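Local coordinates for protein PAN2-PAN3 deadenylation complex catalytic subunit pan2 (Neurospora crassa, PDB 4CZW) that shortens the poly(A) tails of mRNA as the catalytic exoribonuclease subunit of the Pan2-Pan3 deadenylation complex, at residues A[280-283]-A[287-290]; A[374-379]-A[383-388]; A[424-429]-A[523-528]. One frame throughout, in Å; residues are numbered along the deposited sequence.

Interactions 1 and 2 belong to the ubiquitin-protease-like domain, their centres about 8 Å apart, and they touch each other. Trp282 of interaction 1 packs on Pro387 and Met386 of interaction 2, and Glu290 OE2 makes a 3.1 Å salt bridge to Lys374 NZ. Both are largely buried, yet their chemistry differs: interaction 1 is aromatic and aliphatic, whereas interaction 2 is polar, built round one buried lysine ammonium. Interaction 3 lies on the other side of the chain's centre, its centre about 56 Å from that of interaction 1 and about 52 Å from that of interaction 2. It ties a loop to a strand of the exonuclease domain mainly through a tyrosine-asparagine pair and is only partly buried.

Interaction 1: residues A[280-283]-A[287-290]; sequences KLWS and WLPE
Leu281 and Trp287 both carry CG anti to the backbone N (chi1 -176° and -165°), which lays the isobutyl group of one against the indole of the other. Trp287 presents an edge to the neighbouring Trp282 in a T-shaped stack. The six-membered rings have centroids 4.6 Å apart, with their planes at 66°. Trp287 CZ3 stands 3.3 Å above the Trp282 plane, over its centre. The same Trp287 CZ3 lies 3.5 Å from both CE2 and CZ2 of Trp282. Leu281 lies along the Trp287 indole, its CD1 by NE1 and its CD2 3.7 Å from Trp287 CZ2, while the Leu281 carbonyl O sits above one face of that indole, offset toward the rim. Leu288 adds a smaller touch, CB to Trp282 CZ3 at 3.9 Å. Both indole N-H groups, placed in a buried setting, find acceptors: Trp282 NE1 bonds to Tyr210 OH and Trp287 NE1 to Ile225 O. Phe227 and Val230 of helix 227-235 pack against the same cluster. The result is a helix-to-strand connection in which the helix-end Trp282 and the loop Trp287 stack edge-to-face, leading into strand 291-297 of the pseudo-USP fold.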
ATOM      1  N   LYS A 280      25.756  -9.523  16.911  1.00 56.21           N
ATOM      2  CA  LYS A 280      26.036 -10.794  17.570  1.00 47.70           C
ATOM      3  C   LYS A 280      24.845 -11.223  18.418  1.00 43.26           C
ATOM      4  O   LYS A 280      24.509 -12.405  18.486  1.00 50.97           O
ATOM      5  CB  LYS A 280      27.292 -10.694  18.437  1.00 51.47           C
ATOM      6  CG  LYS A 280      28.571 -10.416  17.665  1.00 58.24           C
ATOM      7  CD  LYS A 280      29.782 -10.479  18.580  1.00 64.39           C
ATOM      8  CE  LYS A 280      31.069 -10.196  17.823  1.00 61.75           C
ATOM      9  NZ  LYS A 280      32.260 -10.303  18.711  1.00 74.71           N
ATOM     10  N   LEU A 281      24.210 -10.248  19.062  1.00 43.21           N
ATOM     11  CA  LEU A 281      23.048 -10.506  19.903  1.00 46.94           C
ATOM     12  C   LEU A 281      21.861 -10.995  19.077  1.00 44.58           C
ATOM     13  O   LEU A 281      21.203 -11.971  19.436  1.00 48.89           O
ATOM     14  CB  LEU A 281      22.663  -9.246  20.680  1.00 41.18           C
ATOM     15  CG  LEU A 281      21.515  -9.381  21.682  1.00 34.34           C
ATOM     16  CD1 LEU A 281      21.906 -10.309  22.821  1.00 45.23           C
ATOM     17  CD2 LEU A 281      21.094  -8.019  22.215  1.00 47.32           C
ATOM     18  N   TRP A 282      21.595 -10.310  17.970  1.00 44.76           N
ATOM     19  CA  TRP A 282      20.465 -10.647  17.109  1.00 43.60           C
ATOM     20  C   TRP A 282      20.676 -11.950  16.346  1.00 50.42           C
ATOM     21  O   TRP A 282      19.714 -12.577  15.900  1.00 50.38           O
ATOM     22  CB  TRP A 282      20.197  -9.513  16.118  1.00 45.11           C
ATOM     23  CG  TRP A 282      19.218  -8.499  16.615  1.00 43.05           C
ATOM     24  CD1 TRP A 282      19.503  -7.276  17.149  1.00 41.48           C
ATOM     25  CD2 TRP A 282      17.793  -8.621  16.625  1.00 37.41           C
ATOM     26  NE1 TRP A 282      18.340  -6.627  17.489  1.00 47.36           N
ATOM     27  CE2 TRP A 282      17.275  -7.433  17.177  1.00 41.67           C
ATOM     28  CE3 TRP A 282      16.902  -9.620  16.220  1.00 39.90           C
ATOM     29  CZ2 TRP A 282      15.908  -7.215  17.335  1.00 44.24           C
ATOM     30  CZ3 TRP A 282      15.546  -9.403  16.376  1.00 41.29           C
ATOM     31  CH2 TRP A 282      15.063  -8.212  16.929  1.00 44.23           C
ATOM     32  N   SER A 283      21.932 -12.356  16.198  1.00 45.88           N
ATOM     33  CA  SER A 283      22.255 -13.575  15.466  1.00 44.10           C
ATOM     34  C   SER A 283      21.986 -14.821  16.303  1.00 52.96           C
ATOM     35  O   SER A 283      22.047 -15.942  15.797  1.00 59.49           O
ATOM     36  CB  SER A 283      23.714 -13.557  15.011  1.00 43.76           C
ATOM     37  OG  SER A 283      24.596 -13.612  16.118  1.00 49.44           O
ATOM     38  N   TRP A 287      16.160 -15.900  19.213  1.00 48.50           N
ATOM     39  CA  TRP A 287      16.172 -14.715  20.065  1.00 43.32           C
ATOM     40  C   TRP A 287      14.901 -13.891  19.898  1.00 46.58           C
ATOM     41  O   TRP A 287      14.396 -13.317  20.861  1.00 54.97           O
ATOM     42  CB  TRP A 287      17.398 -13.851  19.766  1.00 46.07           C
ATOM     43  CG  TRP A 287      17.668 -12.819  20.817  1.00 50.94           C
ATOM     44  CD1 TRP A 287      18.255 -13.024  22.031  1.00 56.21           C
ATOM     45  CD2 TRP A 287      17.367 -11.419  20.749  1.00 53.51           C
ATOM     46  NE1 TRP A 287      18.335 -11.841  22.724  1.00 55.52           N
ATOM     47  CE2 TRP A 287      17.797 -10.840  21.958  1.00 54.50           C
ATOM     48  CE3 TRP A 287      16.774 -10.599  19.782  1.00 46.08           C
ATOM     49  CZ2 TRP A 287      17.655  -9.480  22.229  1.00 50.21           C
ATOM     50  CZ3 TRP A 287      16.632  -9.250  20.053  1.00 46.83           C
ATOM     51  CH2 TRP A 287      17.072  -8.704  21.266  1.00 51.67           C
ATOM     52  N   LEU A 288      14.390 -13.831  18.671  1.00 49.74           N
ATOM     53  CA  LEU A 288      13.162 -13.096  18.392  1.00 38.73           C
ATOM     54  C   LEU A 288      11.941 -13.993  18.553  1.00 48.52           C
ATOM     55  O   LEU A 288      11.737 -14.915  17.764  1.00 55.53           O
ATOM     56  CB  LEU A 288      13.192 -12.503  16.982  1.00 43.33           C
ATOM     57  CG  LEU A 288      11.917 -11.780  16.536  1.00 48.48           C
ATOM     58  CD1 LEU A 288      11.623 -10.593  17.440  1.00 45.57           C
ATOM     59  CD2 LEU A 288      12.023 -11.338  15.085  1.00 40.71           C
ATOM     60  N   PRO A 289      11.125 -13.725  19.581  1.00 51.19           N
ATOM     61  CA  PRO A 289       9.911 -14.506  19.821  1.00 48.15           C
ATOM     62  C   PRO A 289       8.778 -14.091  18.890  1.00 52.75           C
ATOM     63  O   PRO A 289       8.669 -12.913  18.545  1.00 57.22           O
ATOM     64  CB  PRO A 289       9.573 -14.178  21.276  1.00 45.02           C
ATOM     65  CG  PRO A 289      10.081 -12.790  21.457  1.00 39.14           C
ATOM     66  CD  PRO A 289      11.313 -12.672  20.595  1.00 47.79           C
ATOM     67  N   GLU A 290       7.950 -15.046  18.485  1.00 48.48           N
ATOM     68  CA  GLU A 290       6.804 -14.740  17.639  1.00 56.56           C
ATOM     69  C   GLU A 290       5.617 -14.307  18.490  1.00 51.03           C
ATOM     70  O   GLU A 290       4.563 -13.946  17.968  1.00 49.97           O
ATOM     71  CB  GLU A 290       6.420 -15.947  16.779  1.00 57.34           C
ATOM     72  CG  GLU A 290       5.960 -17.155  17.577  1.00 70.30           C
ATOM     73  CD  GLU A 290       5.179 -18.144  16.734  1.00 82.79           C
ATOM     74  OE1 GLU A 290       4.206 -17.725  16.074  1.00 78.62           O
ATOM     75  OE2 GLU A 290       5.540 -19.340  16.731  1.00 72.09           O
TER

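Interaction 2: residues A[374-379]-A[383-388]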
ATOM      1  N   LYS A 374       9.355 -21.174   9.793  1.00 43.67           N
ATOM      2  CA  LYS A 374       9.393 -20.227  10.899  1.00 41.34           C
ATOM      3  C   LYS A 374      10.834 -19.963  11.320  1.00 45.94           C
ATOM      4  O   LYS A 374      11.197 -18.835  11.655  1.00 50.47           O
ATOM      5  CB  LYS A 374       8.588 -20.744  12.092  1.00 51.55           C
ATOM      6  CG  LYS A 374       8.474 -19.740  13.230  1.00 53.47           C
ATOM      7  CD  LYS A 374       8.385 -20.426  14.584  1.00 55.31           C
ATOM      8  CE  LYS A 374       7.168 -21.327  14.677  1.00 65.07           C
ATOM      9  NZ  LYS A 374       7.051 -21.954  16.022  1.00 73.79           N
ATOM     10  N   VAL A 375      11.645 -21.017  11.298  1.00 39.78           N
ATOM     11  CA  VAL A 375      13.054 -20.925  11.664  1.00 46.36           C
ATOM     12  C   VAL A 375      13.792 -19.930  10.776  1.00 42.20           C
ATOM     13  O   VAL A 375      14.462 -19.025  11.271  1.00 39.80           O
ATOM     14  CB  VAL A 375      13.747 -22.298  11.571  1.00 45.88           C
ATOM     15  CG1 VAL A 375      15.250 -22.151  11.742  1.00 49.40           C
ATOM     16  CG2 VAL A 375      13.175 -23.251  12.609  1.00 42.00           C
ATOM     17  N   GLU A 376      13.657 -20.104   9.465  1.00 48.62           N
ATOM     18  CA  GLU A 376      14.288 -19.222   8.489  1.00 49.14           C
ATOM     19  C   GLU A 376      13.835 -17.775   8.658  1.00 43.70           C
ATOM     20  O   GLU A 376      14.636 -16.846   8.545  1.00 45.27           O
ATOM     21  CB  GLU A 376      13.986 -19.707   7.068  1.00 46.33           C
ATOM     22  CG  GLU A 376      14.380 -18.734   5.966  1.00 35.81           C
ATOM     23  CD  GLU A 376      15.882 -18.556   5.841  1.00 47.50           C
ATOM     24  OE1 GLU A 376      16.634 -19.414   6.349  1.00 51.01           O
ATOM     25  OE2 GLU A 376      16.311 -17.554   5.231  1.00 47.39           O
ATOM     26  N   ALA A 377      12.548 -17.592   8.937  1.00 43.34           N
ATOM     27  CA  ALA A 377      11.986 -16.259   9.129  1.00 48.11           C
ATOM     28  C   ALA A 377      12.494 -15.621  10.417  1.00 48.69           C
ATOM     29  O   ALA A 377      12.545 -14.396  10.535  1.00 46.85           O
ATOM     30  CB  ALA A 377      10.468 -16.325   9.135  1.00 37.67           C
ATOM     31  N   LEU A 378      12.867 -16.457  11.380  1.00 43.81           N
ATOM     32  CA  LEU A 378      13.350 -15.974  12.668  1.00 39.02           C
ATOM     33  C   LEU A 378      14.847 -16.218  12.830  1.00 42.21           C
ATOM     34  O   LEU A 378      15.375 -16.175  13.941  1.00 46.98           O
ATOM     35  CB  LEU A 378      12.577 -16.639  13.809  1.00 34.20           C
ATOM     36  CG  LEU A 378      11.065 -16.409  13.806  1.00 41.82           C
ATOM     37  CD1 LEU A 378      10.407 -17.097  14.993  1.00 34.41           C
ATOM     38  CD2 LEU A 378      10.748 -14.921  13.798  1.00 43.08           C
ATOM     39  N   THR A 379      15.524 -16.477  11.716  1.00 42.08           N
ATOM     40  CA  THR A 379      16.973 -16.647  11.723  1.00 42.11           C
ATOM     41  C   THR A 379      17.645 -15.425  11.110  1.00 44.86           C
ATOM     42  O   THR A 379      17.259 -14.968  10.035  1.00 45.91           O
ATOM     43  CB  THR A 379      17.407 -17.906  10.949  1.00 46.99           C
ATOM     44  OG1 THR A 379      16.747 -19.057  11.493  1.00 55.53           O
ATOM     45  CG2 THR A 379      18.913 -18.101  11.042  1.00 39.47           C
ATOM     46  N   ALA A 383      26.441 -11.317   9.263  1.00 48.35           N
ATOM     47  CA  ALA A 383      27.237 -10.966   8.093  1.00 38.13           C
ATOM     48  C   ALA A 383      26.443 -10.172   7.061  1.00 46.00           C
ATOM     49  O   ALA A 383      26.989  -9.282   6.407  1.00 45.50           O
ATOM     50  CB  ALA A 383      27.811 -12.217   7.457  1.00 44.56           C
ATOM     51  N   TRP A 384      25.157 -10.483   6.914  1.00 41.94           N
ATOM     52  CA  TRP A 384      24.364  -9.866   5.855  1.00 39.84           C
ATOM     53  C   TRP A 384      22.870  -9.713   6.164  1.00 39.54           C
ATOM     54  O   TRP A 384      22.197  -8.879   5.556  1.00 45.81           O
ATOM     55  CB  TRP A 384      24.531 -10.663   4.557  1.00 43.09           C
ATOM     56  CG  TRP A 384      24.099 -12.098   4.652  1.00 37.50           C
ATOM     57  CD1 TRP A 384      24.861 -13.162   5.038  1.00 39.03           C
ATOM     58  CD2 TRP A 384      22.803 -12.625   4.343  1.00 37.74           C
ATOM     59  NE1 TRP A 384      24.119 -14.319   4.994  1.00 40.08           N
ATOM     60  CE2 TRP A 384      22.851 -14.015   4.571  1.00 40.14           C
ATOM     61  CE3 TRP A 384      21.605 -12.056   3.900  1.00 32.66           C
ATOM     62  CZ2 TRP A 384      21.749 -14.843   4.369  1.00 40.67           C
ATOM     63  CZ3 TRP A 384      20.514 -12.879   3.701  1.00 36.54           C
ATOM     64  CH2 TRP A 384      20.592 -14.257   3.935  1.00 42.34           C
ATOM     65  N   LYS A 385      22.345 -10.503   7.097  1.00 41.89           N
ATOM     66  CA  LYS A 385      20.908 -10.466   7.368  1.00 35.88           C
ATOM     67  C   LYS A 385      20.574  -9.923   8.754  1.00 44.91           C
ATOM     68  O   LYS A 385      20.738 -10.616   9.759  1.00 41.89           O
ATOM     69  CB  LYS A 385      20.298 -11.859   7.202  1.00 35.46           C
ATOM     70  CG  LYS A 385      18.779 -11.852   7.183  1.00 32.02           C
ATOM     71  CD  LYS A 385      18.201 -13.253   7.206  1.00 30.44           C
ATOM     72  CE  LYS A 385      16.685 -13.213   7.276  1.00 33.86           C
ATOM     73  NZ  LYS A 385      16.111 -14.566   7.500  1.00 43.07           N
HETATM   74  N   MSE A 386      20.081  -8.687   8.797  1.00 43.22           N
HETATM   75  CA  MSE A 386      19.729  -8.038  10.056  1.00 38.29           C
HETATM   76  C   MSE A 386      18.368  -7.343   9.983  1.00 41.62           C
HETATM   77  O   MSE A 386      18.051  -6.689   8.990  1.00 40.70           O
HETATM   78  CB  MSE A 386      20.809  -7.031  10.454  1.00 43.26           C
HETATM   79  CG  MSE A 386      22.037  -7.658  11.093  1.00 48.21           C
HETATM   80 SE   MSE A 386      21.662  -8.302  12.896  1.00 57.45          SE
HETATM   81  CE  MSE A 386      22.214 -10.158  12.697  1.00 40.03           C
ATOM     82  N   PRO A 387      17.561  -7.483  11.046  1.00 39.18           N
ATOM     83  CA  PRO A 387      16.230  -6.873  11.113  1.00 41.52           C
ATOM     84  C   PRO A 387      16.289  -5.364  11.335  1.00 38.81           C
ATOM     85  O   PRO A 387      17.150  -4.881  12.069  1.00 37.53           O
ATOM     86  CB  PRO A 387      15.588  -7.574  12.311  1.00 40.37           C
ATOM     87  CG  PRO A 387      16.739  -7.908  13.190  1.00 39.22           C
ATOM     88  CD  PRO A 387      17.878  -8.244  12.268  1.00 42.28           C
ATOM     89  N   VAL A 388      15.377  -4.632  10.702  1.00 34.27           N
ATOM     90  CA  VAL A 388      15.337  -3.181  10.832  1.00 31.52           C
ATOM     91  C   VAL A 388      14.066  -2.735  11.545  1.00 41.19           C
ATOM     92  O   VAL A 388      14.121  -2.002  12.533  1.00 44.66           O
ATOM     93  CB  VAL A 388      15.419  -2.490   9.459  1.00 38.23           C
ATOM     94  CG1 VAL A 388      15.350  -0.981   9.619  1.00 38.93           C
ATOM     95  CG2 VAL A 388      16.694  -2.894   8.741  1.00 35.31           C
TER
HETATM   96  O   HOH W   1      13.747 -13.318   8.654  1.00 42.92           O
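Lys385 reaches from strand 385-394 to the C-terminal end of helix 374-377, where its ammonium group meets a cluster of oxygens. An extended chain, with CG anti to the backbone N (chi1 -168°), carries NZ away from the strand to the helix end. There it donates to Thr379 O at 2.8 Å, nearly in line with the carbonyl bond (C=O...N angle 166°), with CE 3.3 Å from the same Thr379 O. A water accepts from Lys385 NZ at 2.9 Å and donates to Ala377 O, linking the ammonium to a second carbonyl near the helix end. Glu376 O lies 2.9 Å from Lys385 NZ.

This joins the helix to an inner strand of the large mixed sheet of the pseudo-USP domain, where strand 385-394 runs antiparallel to both 266-270 and 321-334. Trp384 and Lys385 form a classic beta bulge opposite Asn381, and Lys385 CB lies over one face of the Trp384 indole.

The Glu376 side chain, bent at chi2, crosses the lysine at an angle; its OE2 makes only a long salt bridge to Lys385 NZ, 3.8 Å. Even at that distance the carboxylate, together with the Thr379 carbonyl, would probably favour the charged form of the buried lysine. The closer partners of Glu376 belong to the N-terminal part of the chain: OE2 hydrogen-bonds to the hydroxyls of Ser4 and Tyr13. Lys385 NZ bonds to these same two hydroxyls, in addition to Thr379 O and the water.

Interaction 3: residues A[424-429]-A[523-528]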
ATOM      1  N   LYS A 424     -18.991  20.494 -21.836  1.00 72.08           N
ATOM      2  CA  LYS A 424     -18.360  19.257 -21.392  1.00 68.18           C
ATOM      3  C   LYS A 424     -18.453  18.163 -22.452  1.00 67.41           C
ATOM      4  O   LYS A 424     -19.366  18.160 -23.276  1.00 67.24           O
ATOM      5  CB  LYS A 424     -19.000  18.771 -20.089  1.00 63.96           C
ATOM      6  CG  LYS A 424     -19.035  19.811 -18.981  1.00 71.91           C
ATOM      7  CD  LYS A 424     -19.717  19.263 -17.737  1.00 73.53           C
ATOM      8  CE  LYS A 424     -19.745  20.293 -16.619  1.00 75.34           C
ATOM      9  NZ  LYS A 424     -20.492  21.520 -17.008  1.00 77.03           N
ATOM     10  N   THR A 425     -17.501  17.237 -22.421  1.00 70.45           N
ATOM     11  CA  THR A 425     -17.513  16.098 -23.331  1.00 57.29           C
ATOM     12  C   THR A 425     -18.035  14.855 -22.620  1.00 50.87           C
ATOM     13  O   THR A 425     -17.839  13.733 -23.086  1.00 49.24           O
ATOM     14  CB  THR A 425     -16.112  15.808 -23.898  1.00 50.17           C
ATOM     15  OG1 THR A 425     -15.190  15.610 -22.820  1.00 50.26           O
ATOM     16  CG2 THR A 425     -15.636  16.966 -24.760  1.00 48.78           C
ATOM     17  N   TYR A 426     -18.701  15.064 -21.489  1.00 51.36           N
ATOM     18  CA  TYR A 426     -19.237  13.961 -20.702  1.00 46.23           C
ATOM     19  C   TYR A 426     -20.545  14.346 -20.023  1.00 46.06           C
ATOM     20  O   TYR A 426     -20.828  15.526 -19.817  1.00 54.44           O
ATOM     21  CB  TYR A 426     -18.218  13.505 -19.653  1.00 49.48           C
ATOM     22  CG  TYR A 426     -17.860  14.568 -18.635  1.00 56.95           C
ATOM     23  CD1 TYR A 426     -16.844  15.481 -18.884  1.00 54.06           C
ATOM     24  CD2 TYR A 426     -18.534  14.655 -17.423  1.00 53.18           C
ATOM     25  CE1 TYR A 426     -16.511  16.452 -17.958  1.00 54.62           C
ATOM     26  CE2 TYR A 426     -18.211  15.625 -16.492  1.00 54.33           C
ATOM     27  CZ  TYR A 426     -17.198  16.519 -16.765  1.00 59.48           C
ATOM     28  OH  TYR A 426     -16.872  17.484 -15.839  1.00 64.11           O
ATOM     29  N   GLU A 427     -21.338  13.337 -19.678  1.00 39.68           N
ATOM     30  CA  GLU A 427     -22.572  13.547 -18.933  1.00 43.80           C
ATOM     31  C   GLU A 427     -22.568  12.675 -17.683  1.00 52.51           C
ATOM     32  O   GLU A 427     -22.702  11.455 -17.769  1.00 54.87           O
ATOM     33  CB  GLU A 427     -23.793  13.238 -19.801  1.00 43.28           C
ATOM     34  CG  GLU A 427     -23.891  14.090 -21.056  1.00 55.23           C
ATOM     35  CD  GLU A 427     -25.130  13.786 -21.874  1.00 58.71           C
ATOM     36  OE1 GLU A 427     -26.035  13.098 -21.355  1.00 54.27           O
ATOM     37  OE2 GLU A 427     -25.199  14.233 -23.039  1.00 64.31           O
ATOM     38  N   LEU A 428     -22.409  13.315 -16.527  1.00 55.28           N
ATOM     39  CA  LEU A 428     -22.272  12.616 -15.251  1.00 53.24           C
ATOM     40  C   LEU A 428     -23.418  11.652 -14.969  1.00 52.87           C
ATOM     41  O   LEU A 428     -24.534  11.832 -15.459  1.00 52.13           O
ATOM     42  CB  LEU A 428     -22.165  13.626 -14.107  1.00 52.90           C
ATOM     43  CG  LEU A 428     -20.906  14.492 -14.065  1.00 58.22           C
ATOM     44  CD1 LEU A 428     -20.999  15.507 -12.940  1.00 54.03           C
ATOM     45  CD2 LEU A 428     -19.668  13.624 -13.902  1.00 57.32           C
ATOM     46  N   LEU A 429     -23.128  10.625 -14.176  1.00 51.63           N
ATOM     47  CA  LEU A 429     -24.131   9.644 -13.788  1.00 56.25           C
ATOM     48  C   LEU A 429     -25.227  10.284 -12.949  1.00 54.53           C
ATOM     49  O   LEU A 429     -24.952  11.104 -12.075  1.00 53.91           O
ATOM     50  CB  LEU A 429     -23.488   8.494 -13.010  1.00 55.73           C
ATOM     51  CG  LEU A 429     -22.512   7.594 -13.766  1.00 57.84           C
ATOM     52  CD1 LEU A 429     -21.869   6.594 -12.819  1.00 56.33           C
ATOM     53  CD2 LEU A 429     -23.215   6.879 -14.908  1.00 50.10           C
ATOM     54  N   GLN A 523      -9.777  23.793 -20.930  1.00 71.55           N
ATOM     55  CA  GLN A 523     -11.225  23.788 -21.102  1.00 68.15           C
ATOM     56  C   GLN A 523     -11.793  22.447 -20.660  1.00 65.93           C
ATOM     57  O   GLN A 523     -12.986  22.178 -20.813  1.00 66.49           O
ATOM     58  CB  GLN A 523     -11.598  24.070 -22.558  1.00 66.64           C
ATOM     59  CG  GLN A 523     -11.268  25.478 -23.017  1.00 70.00           C
ATOM     60  CD  GLN A 523     -12.071  26.528 -22.278  1.00 68.77           C
ATOM     61  OE1 GLN A 523     -11.521  27.515 -21.788  1.00 84.12           O
ATOM     62  NE2 GLN A 523     -13.381  26.323 -22.196  1.00 68.98           N
ATOM     63  N   ARG A 524     -10.922  21.610 -20.108  1.00 67.02           N
ATOM     64  CA  ARG A 524     -11.291  20.259 -19.709  1.00 60.28           C
ATOM     65  C   ARG A 524     -11.679  20.194 -18.239  1.00 57.63           C
ATOM     66  O   ARG A 524     -11.544  21.172 -17.504  1.00 62.18           O
ATOM     67  CB  ARG A 524     -10.134  19.296 -19.974  1.00 55.92           C
ATOM     68  CG  ARG A 524      -9.436  19.499 -21.307  1.00 53.31           C
ATOM     69  CD  ARG A 524     -10.368  19.229 -22.473  1.00 50.50           C
ATOM     70  NE  ARG A 524      -9.678  19.348 -23.753  1.00 55.96           N
ATOM     71  CZ  ARG A 524     -10.254  19.150 -24.934  1.00 50.55           C
ATOM     72  NH1 ARG A 524     -11.537  18.821 -25.000  1.00 55.77           N
ATOM     73  NH2 ARG A 524      -9.550  19.280 -26.049  1.00 59.34           N
ATOM     74  N   ASN A 525     -12.159  19.029 -17.814  1.00 64.14           N
ATOM     75  CA  ASN A 525     -12.399  18.781 -16.401  1.00 56.52           C
ATOM     76  C   ASN A 525     -11.101  18.352 -15.732  1.00 54.88           C
ATOM     77  O   ASN A 525     -10.942  17.195 -15.342  1.00 71.48           O
ATOM     78  CB  ASN A 525     -13.480  17.715 -16.209  1.00 55.27           C
ATOM     79  CG  ASN A 525     -13.908  17.572 -14.761  1.00 57.79           C
ATOM     80  OD1 ASN A 525     -13.839  18.525 -13.984  1.00 58.09           O
ATOM     81  ND2 ASN A 525     -14.349  16.376 -14.389  1.00 57.18           N
ATOM     82  N   LEU A 526     -10.167  19.291 -15.618  1.00 61.44           N
ATOM     83  CA  LEU A 526      -8.847  19.004 -15.070  1.00 57.73           C
ATOM     84  C   LEU A 526      -8.915  18.751 -13.568  1.00 51.54           C
ATOM     85  O   LEU A 526      -9.343  19.615 -12.802  1.00 63.40           O
ATOM     86  CB  LEU A 526      -7.885  20.155 -15.370  1.00 49.28           C
ATOM     87  CG  LEU A 526      -6.400  19.875 -15.144  1.00 53.77           C
ATOM     88  CD1 LEU A 526      -5.915  18.785 -16.082  1.00 46.31           C
ATOM     89  CD2 LEU A 526      -5.587  21.142 -15.333  1.00 55.77           C
ATOM     90  N   VAL A 527      -8.493  17.562 -13.152  1.00 48.51           N
ATOM     91  CA  VAL A 527      -8.553  17.177 -11.746  1.00 46.42           C
ATOM     92  C   VAL A 527      -7.217  16.631 -11.252  1.00 48.05           C
ATOM     93  O   VAL A 527      -6.301  16.392 -12.039  1.00 50.29           O
ATOM     94  CB  VAL A 527      -9.644  16.117 -11.498  1.00 49.77           C
ATOM     95  CG1 VAL A 527     -11.019  16.674 -11.833  1.00 42.08           C
ATOM     96  CG2 VAL A 527      -9.357  14.863 -12.309  1.00 47.52           C
ATOM     97  N   SER A 528      -7.117  16.437  -9.941  1.00 44.92           N
ATOM     98  CA  SER A 528      -5.923  15.860  -9.336  1.00 46.56           C
ATOM     99  C   SER A 528      -5.872  14.359  -9.619  1.00 49.50           C
ATOM    100  O   SER A 528      -6.913  13.735  -9.821  1.00 51.55           O
ATOM    101  CB  SER A 528      -5.903  16.129  -7.829  1.00 46.80           C
ATOM    102  OG  SER A 528      -6.897  15.373  -7.161  1.00 52.52           O
TER
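Tyr426 and Asn525 carry most of this contact, the phenol end of one lying against the side chain of the other. Tyr426 CG sits between the backbone N and the carbonyl carbon (chi1 62°), which points the ring at strand 525-527; Asn525 CG is anti to its own N and comes out to meet it. The two side chains cross at about a right angle, but their flat groups are only 28° apart in tilt, and the amide approaches the ring obliquely. Tyr426 OH is 3.1 Å from Asn525 ND2, at an angle too poor for a hydrogen bond, and Tyr426 CE1 rests 3.7 Å from Asn525 CB, so the pair meets by van der Waals contact. What the hydroxyl does have is a weak hydrogen bond to Asn419 ND2.

Within its own segment the ring also has Lys424 CB over the rim of one face and Leu428 CG at its edge, in plane. Asn525 is the centre of an inverse gamma turn, closed by a weak bond from Leu526 N to Arg524 O of 3.0 Å. The turn leads into a short strand that runs parallel to 490-496 in the mixed sheet of the RNase H-like exonuclease domain; Ser528 then N-caps helix 529-541. Segment 424-429 belongs to the loop preceding strand 441-451 of the same sheet.

On the side of Thr425 and Arg524 the contact is loose. Thr425 is exposed and Arg524 partly so, and the Thr425 side chain comes no nearer to segment 523-528 than 4.5 Å. The polar groups there look to other partners: Thr425 OG1 bonds to Asp493 OD2, and Arg524 NE forms a salt bridge with Asp516 OD1.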